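Local coordinates for Galactose/lactose metabolism regulatory protein GAL80 (Saccharomyces cerevisiae, PDB 3BTV) that represses the yeast galactose and lactose metabolic genes by binding the activator GAL4 and blocking its transcriptional activation when no inducing sugar is present, at residues 226-238 with 417-431. The protein carries 1 engineered substitution. Residues are numbered along the deposited sequence; the frame is centred on the assembly and turned at random.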
# COMPACT_ATOMS: atom_id res chain seq x y z
N SER B 226 -17.48 2.71 -9.16
CA SER B 226 -18.73 1.95 -9.26
C SER B 226 -18.53 0.46 -8.96
O SER B 226 -18.99 -0.39 -9.71
CB SER B 226 -19.35 2.09 -10.66
OG SER B 226 -19.65 3.44 -10.96
N SER B 227 -17.83 0.15 -7.88
CA SER B 227 -17.68 -1.25 -7.48
C SER B 227 -17.60 -1.37 -5.97
O SER B 227 -17.04 -0.49 -5.32
CB SER B 227 -16.41 -1.87 -8.08
OG SER B 227 -16.33 -3.25 -7.72
N TYR B 228 -18.16 -2.44 -5.42
CA TYR B 228 -17.89 -2.83 -4.04
C TYR B 228 -16.70 -3.79 -3.99
O TYR B 228 -16.20 -4.23 -5.02
CB TYR B 228 -19.12 -3.50 -3.40
CG TYR B 228 -20.32 -2.58 -3.32
CD1 TYR B 228 -21.46 -2.83 -4.08
CD2 TYR B 228 -20.30 -1.45 -2.52
CE1 TYR B 228 -22.55 -1.98 -4.02
CE2 TYR B 228 -21.39 -0.60 -2.45
CZ TYR B 228 -22.51 -0.87 -3.21
OH TYR B 228 -23.58 -0.01 -3.14
N PHE B 229 -16.27 -4.11 -2.78
CA PHE B 229 -15.14 -5.02 -2.60
C PHE B 229 -15.58 -6.48 -2.63
O PHE B 229 -16.68 -6.79 -2.23
CB PHE B 229 -14.41 -4.73 -1.30
CG PHE B 229 -13.54 -3.53 -1.36
CD1 PHE B 229 -14.05 -2.28 -1.05
CD2 PHE B 229 -12.22 -3.63 -1.77
CE1 PHE B 229 -13.26 -1.16 -1.13
CE2 PHE B 229 -11.41 -2.50 -1.84
CZ PHE B 229 -11.94 -1.27 -1.53
N SER B 230 -14.69 -7.35 -3.10
CA SER B 230 -14.94 -8.78 -3.09
C SER B 230 -14.30 -9.37 -1.84
O SER B 230 -14.95 -10.03 -1.03
CB SER B 230 -14.35 -9.42 -4.36
OG SER B 230 -14.08 -10.79 -4.17
N ARG B 231 -13.01 -9.10 -1.67
CA ARG B 231 -12.25 -9.63 -0.54
C ARG B 231 -11.42 -8.52 0.09
O ARG B 231 -10.98 -7.62 -0.59
CB ARG B 231 -11.33 -10.76 -1.01
CG ARG B 231 -12.10 -11.95 -1.62
CD ARG B 231 -11.20 -13.13 -1.99
NE ARG B 231 -10.79 -13.90 -0.82
CZ ARG B 231 -10.44 -15.18 -0.84
NH1 ARG B 231 -10.46 -15.86 -1.98
NH2 ARG B 231 -10.09 -15.80 0.28
N ILE B 232 -11.23 -8.58 1.40
CA ILE B 232 -10.39 -7.61 2.09
C ILE B 232 -9.57 -8.25 3.20
O ILE B 232 -9.93 -9.28 3.77
CB ILE B 232 -11.22 -6.49 2.72
CG1 ILE B 232 -12.17 -7.08 3.77
CG2 ILE B 232 -12.04 -5.78 1.65
CD1 ILE B 232 -12.24 -6.32 5.06
N ASN B 233 -8.45 -7.60 3.51
CA ASN B 233 -7.69 -7.91 4.70
C ASN B 233 -7.24 -6.61 5.34
O ASN B 233 -6.79 -5.69 4.65
CB ASN B 233 -6.44 -8.73 4.37
CG ASN B 233 -5.77 -9.29 5.63
OD1 ASN B 233 -6.09 -10.40 6.07
ND2 ASN B 233 -4.85 -8.54 6.21
N ALA B 234 -7.34 -6.53 6.65
CA ALA B 234 -6.89 -5.34 7.37
C ALA B 234 -6.02 -5.66 8.58
O ALA B 234 -6.18 -6.69 9.24
CB ALA B 234 -8.06 -4.51 7.79
N MET B 235 -5.11 -4.76 8.88
CA MET B 235 -4.43 -4.78 10.16
C MET B 235 -4.61 -3.40 10.78
O MET B 235 -4.33 -2.38 10.14
CB MET B 235 -2.95 -5.09 9.99
CG MET B 235 -2.69 -6.43 9.33
SD MET B 235 -0.94 -6.67 8.97
CE MET B 235 -0.99 -8.26 8.14
N VAL B 236 -5.10 -3.38 12.01
CA VAL B 236 -5.44 -2.15 12.71
C VAL B 236 -4.51 -2.01 13.90
O VAL B 236 -4.33 -2.94 14.67
CB VAL B 236 -6.90 -2.18 13.17
CG1 VAL B 236 -7.27 -0.91 13.92
CG2 VAL B 236 -7.81 -2.39 11.97
N PHE B 237 -3.91 -0.83 14.06
CA PHE B 237 -2.86 -0.66 15.05
C PHE B 237 -3.18 0.36 16.14
O PHE B 237 -3.67 1.45 15.87
CB PHE B 237 -1.57 -0.20 14.38
CG PHE B 237 -1.01 -1.17 13.38
CD1 PHE B 237 -1.57 -1.31 12.12
CD2 PHE B 237 0.09 -1.94 13.71
CE1 PHE B 237 -1.04 -2.21 11.21
CE2 PHE B 237 0.63 -2.84 12.79
CZ PHE B 237 0.06 -2.98 11.55
N ASN B 238 -2.85 0.00 17.38
CA ASN B 238 -2.73 1.02 18.42
C ASN B 238 -1.29 0.97 18.93
O ASN B 238 -1.03 0.49 20.03
CB ASN B 238 -3.74 0.80 19.56
CG ASN B 238 -3.71 1.92 20.59
OD1 ASN B 238 -3.14 2.99 20.36
ND2 ASN B 238 -4.33 1.68 21.74
N SER B 417 -16.30 -5.27 9.03
CA SER B 417 -15.44 -6.29 8.45
C SER B 417 -13.95 -5.97 8.53
O SER B 417 -13.13 -6.87 8.71
CB SER B 417 -15.83 -6.57 7.00
OG SER B 417 -17.19 -6.92 6.95
N VAL B 418 -13.59 -4.70 8.37
CA VAL B 418 -12.20 -4.32 8.57
C VAL B 418 -11.72 -4.77 9.98
O VAL B 418 -10.69 -5.44 10.12
CB VAL B 418 -11.97 -2.81 8.38
CG1 VAL B 418 -10.65 -2.41 8.98
CG2 VAL B 418 -11.99 -2.45 6.87
N TYR B 419 -12.50 -4.42 11.00
CA TYR B 419 -12.16 -4.83 12.37
C TYR B 419 -12.18 -6.36 12.58
O TYR B 419 -11.35 -6.88 13.32
CB TYR B 419 -13.07 -4.13 13.38
CG TYR B 419 -12.65 -2.72 13.68
CD1 TYR B 419 -13.41 -1.64 13.25
CD2 TYR B 419 -11.48 -2.46 14.38
CE1 TYR B 419 -13.03 -0.35 13.51
CE2 TYR B 419 -11.09 -1.16 14.65
CZ TYR B 419 -11.87 -0.11 14.21
OH TYR B 419 -11.50 1.18 14.47
N LYS B 420 -13.10 -7.06 11.93
CA LYS B 420 -13.14 -8.53 12.02
C LYS B 420 -11.87 -9.12 11.45
O LYS B 420 -11.23 -9.96 12.09
CB LYS B 420 -14.33 -9.13 11.28
CG LYS B 420 -15.59 -9.30 12.08
CD LYS B 420 -16.58 -10.17 11.33
CE LYS B 420 -18.01 -9.73 11.60
NZ LYS B 420 -18.26 -9.43 13.04
N SER B 421 -11.51 -8.67 10.25
CA SER B 421 -10.32 -9.13 9.57
C SER B 421 -9.08 -9.04 10.44
O SER B 421 -8.28 -9.97 10.51
CB SER B 421 -10.07 -8.31 8.28
OG SER B 421 -8.86 -8.72 7.70
N ASN B 422 -8.91 -7.89 11.08
CA ASN B 422 -7.80 -7.68 11.99
C ASN B 422 -7.83 -8.66 13.19
O ASN B 422 -6.82 -9.26 13.55
CB ASN B 422 -7.86 -6.24 12.53
CG ASN B 422 -6.74 -5.95 13.50
OD1 ASN B 422 -5.57 -6.01 13.15
ND2 ASN B 422 -7.10 -5.64 14.74
N MET B 423 -9.00 -8.84 13.78
CA MET B 423 -9.04 -9.65 15.00
C MET B 423 -8.82 -11.12 14.65
O MET B 423 -8.00 -11.79 15.27
CB MET B 423 -10.32 -9.40 15.78
CG MET B 423 -11.34 -10.52 15.73
SD MET B 423 -12.53 -10.41 17.08
CE MET B 423 -13.11 -8.73 16.87
N MET B 424 -9.52 -11.60 13.62
CA MET B 424 -9.38 -12.98 13.14
C MET B 424 -8.07 -13.23 12.41
O MET B 424 -7.66 -14.38 12.23
CB MET B 424 -10.53 -13.34 12.20
CG MET B 424 -11.92 -13.31 12.83
SD MET B 424 -13.22 -13.64 11.62
CE MET B 424 -12.78 -15.27 11.02
N GLY B 425 -7.42 -12.17 11.96
CA GLY B 425 -6.26 -12.34 11.12
C GLY B 425 -6.62 -13.11 9.86
O GLY B 425 -5.84 -13.92 9.36
N SER B 426 -7.81 -12.86 9.33
CA SER B 426 -8.19 -13.48 8.06
C SER B 426 -8.59 -12.50 6.97
O SER B 426 -9.07 -11.39 7.23
CB SER B 426 -9.34 -14.47 8.25
OG SER B 426 -10.57 -13.78 8.26
N THR B 427 -8.39 -12.94 5.73
CA THR B 427 -8.93 -12.27 4.57
C THR B 427 -10.40 -12.64 4.45
O THR B 427 -10.75 -13.81 4.35
CB THR B 427 -8.19 -12.71 3.32
OG1 THR B 427 -6.81 -12.33 3.43
CG2 THR B 427 -8.80 -12.08 2.07
N LEU B 428 -11.26 -11.63 4.46
CA LEU B 428 -12.70 -11.86 4.47
C LEU B 428 -13.38 -11.60 3.14
O LEU B 428 -13.09 -10.62 2.45
CB LEU B 428 -13.36 -10.97 5.53
CG LEU B 428 -12.96 -11.23 6.98
CD1 LEU B 428 -13.80 -10.35 7.93
CD2 LEU B 428 -13.17 -12.73 7.28
N ASN B 429 -14.31 -12.49 2.79
CA ASN B 429 -15.16 -12.27 1.63
C ASN B 429 -16.33 -11.37 1.99
O ASN B 429 -17.23 -11.78 2.72
CB ASN B 429 -15.68 -13.60 1.07
CG ASN B 429 -16.48 -13.43 -0.20
OD1 ASN B 429 -17.43 -12.65 -0.25
ND2 ASN B 429 -16.10 -14.15 -1.24
N VAL B 430 -16.33 -10.14 1.46
CA VAL B 430 -17.37 -9.17 1.80
C VAL B 430 -18.33 -8.94 0.63
O VAL B 430 -19.09 -7.97 0.62
CB VAL B 430 -16.74 -7.83 2.20
CG1 VAL B 430 -15.94 -7.98 3.47
CG2 VAL B 430 -15.87 -7.31 1.06
N SER B 431 -18.28 -9.83 -0.34
CA SER B 431 -19.10 -9.72 -1.55
C SER B 431 -20.59 -9.44 -1.32
O SER B 431 -21.21 -8.72 -2.10
CB SER B 431 -18.96 -10.99 -2.38
OG SER B 431 -17.61 -11.22 -2.74
O HOH W 1 -18.74 -5.69 -0.82
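Asn-422 and Ser-421, on the last turn of helix 405-424, reach the backbone of strand 231-237 where the short strand 428-429 no longer accompanies it. Asn-422 can be followed outward: CB lies 3.9 Å from Val-236 CG2, CG and ND2 both rest against Val-236 CB, the two side chains crossing at about a right angle, and OD1 accepts a hydrogen bond from Val-236 N at 2.9 Å. The N-H points almost straight at the oxygen (172°), but from above the carbonyl plane, away from either lone pair. With its CG trans to the backbone nitrogen (chi1 179°), the amide extends beside the strand. Replacement by a leucine would probably leave Val-236 N without its acceptor and loosen the hold of the helix end on the strand. Two residues back along the strand, Ala-234 N donates to Ser-421 OG (2.9 Å), which in turn donates to Ser-426 O (2.7 Å), tying strand, helix and the following turn together. Gly-425, at positive phi, ends the helix in a Schellman motif. The chain then runs antiparallel to the strand: Ile-232 and Leu-428 form a hydrogen-bonded pair, and Val-430 N donates to Ser-230 O. Beneath the helix, Ala-234 CB presses on Val-418 CG1 at 3.5 Å. Ile-232 turns CG1 to Val-430 CG1 (3.9 Å) and carries CD1 up to Ser-417 O, while Val-236 CG1 meets the Tyr-419 ring at CE2. Strand 264-271 flanks the other edge of strand 229-237, and Thr-427 packs on Asn-233 of the second subunit. Strand 428-429 is thus, within this chain, an outermost strand of the large mixed sheet of the C-terminal domain; farther along, serine and asparagine side chains replace backbone acceptors, so polar bonding continues under the helix beside a small apolar core.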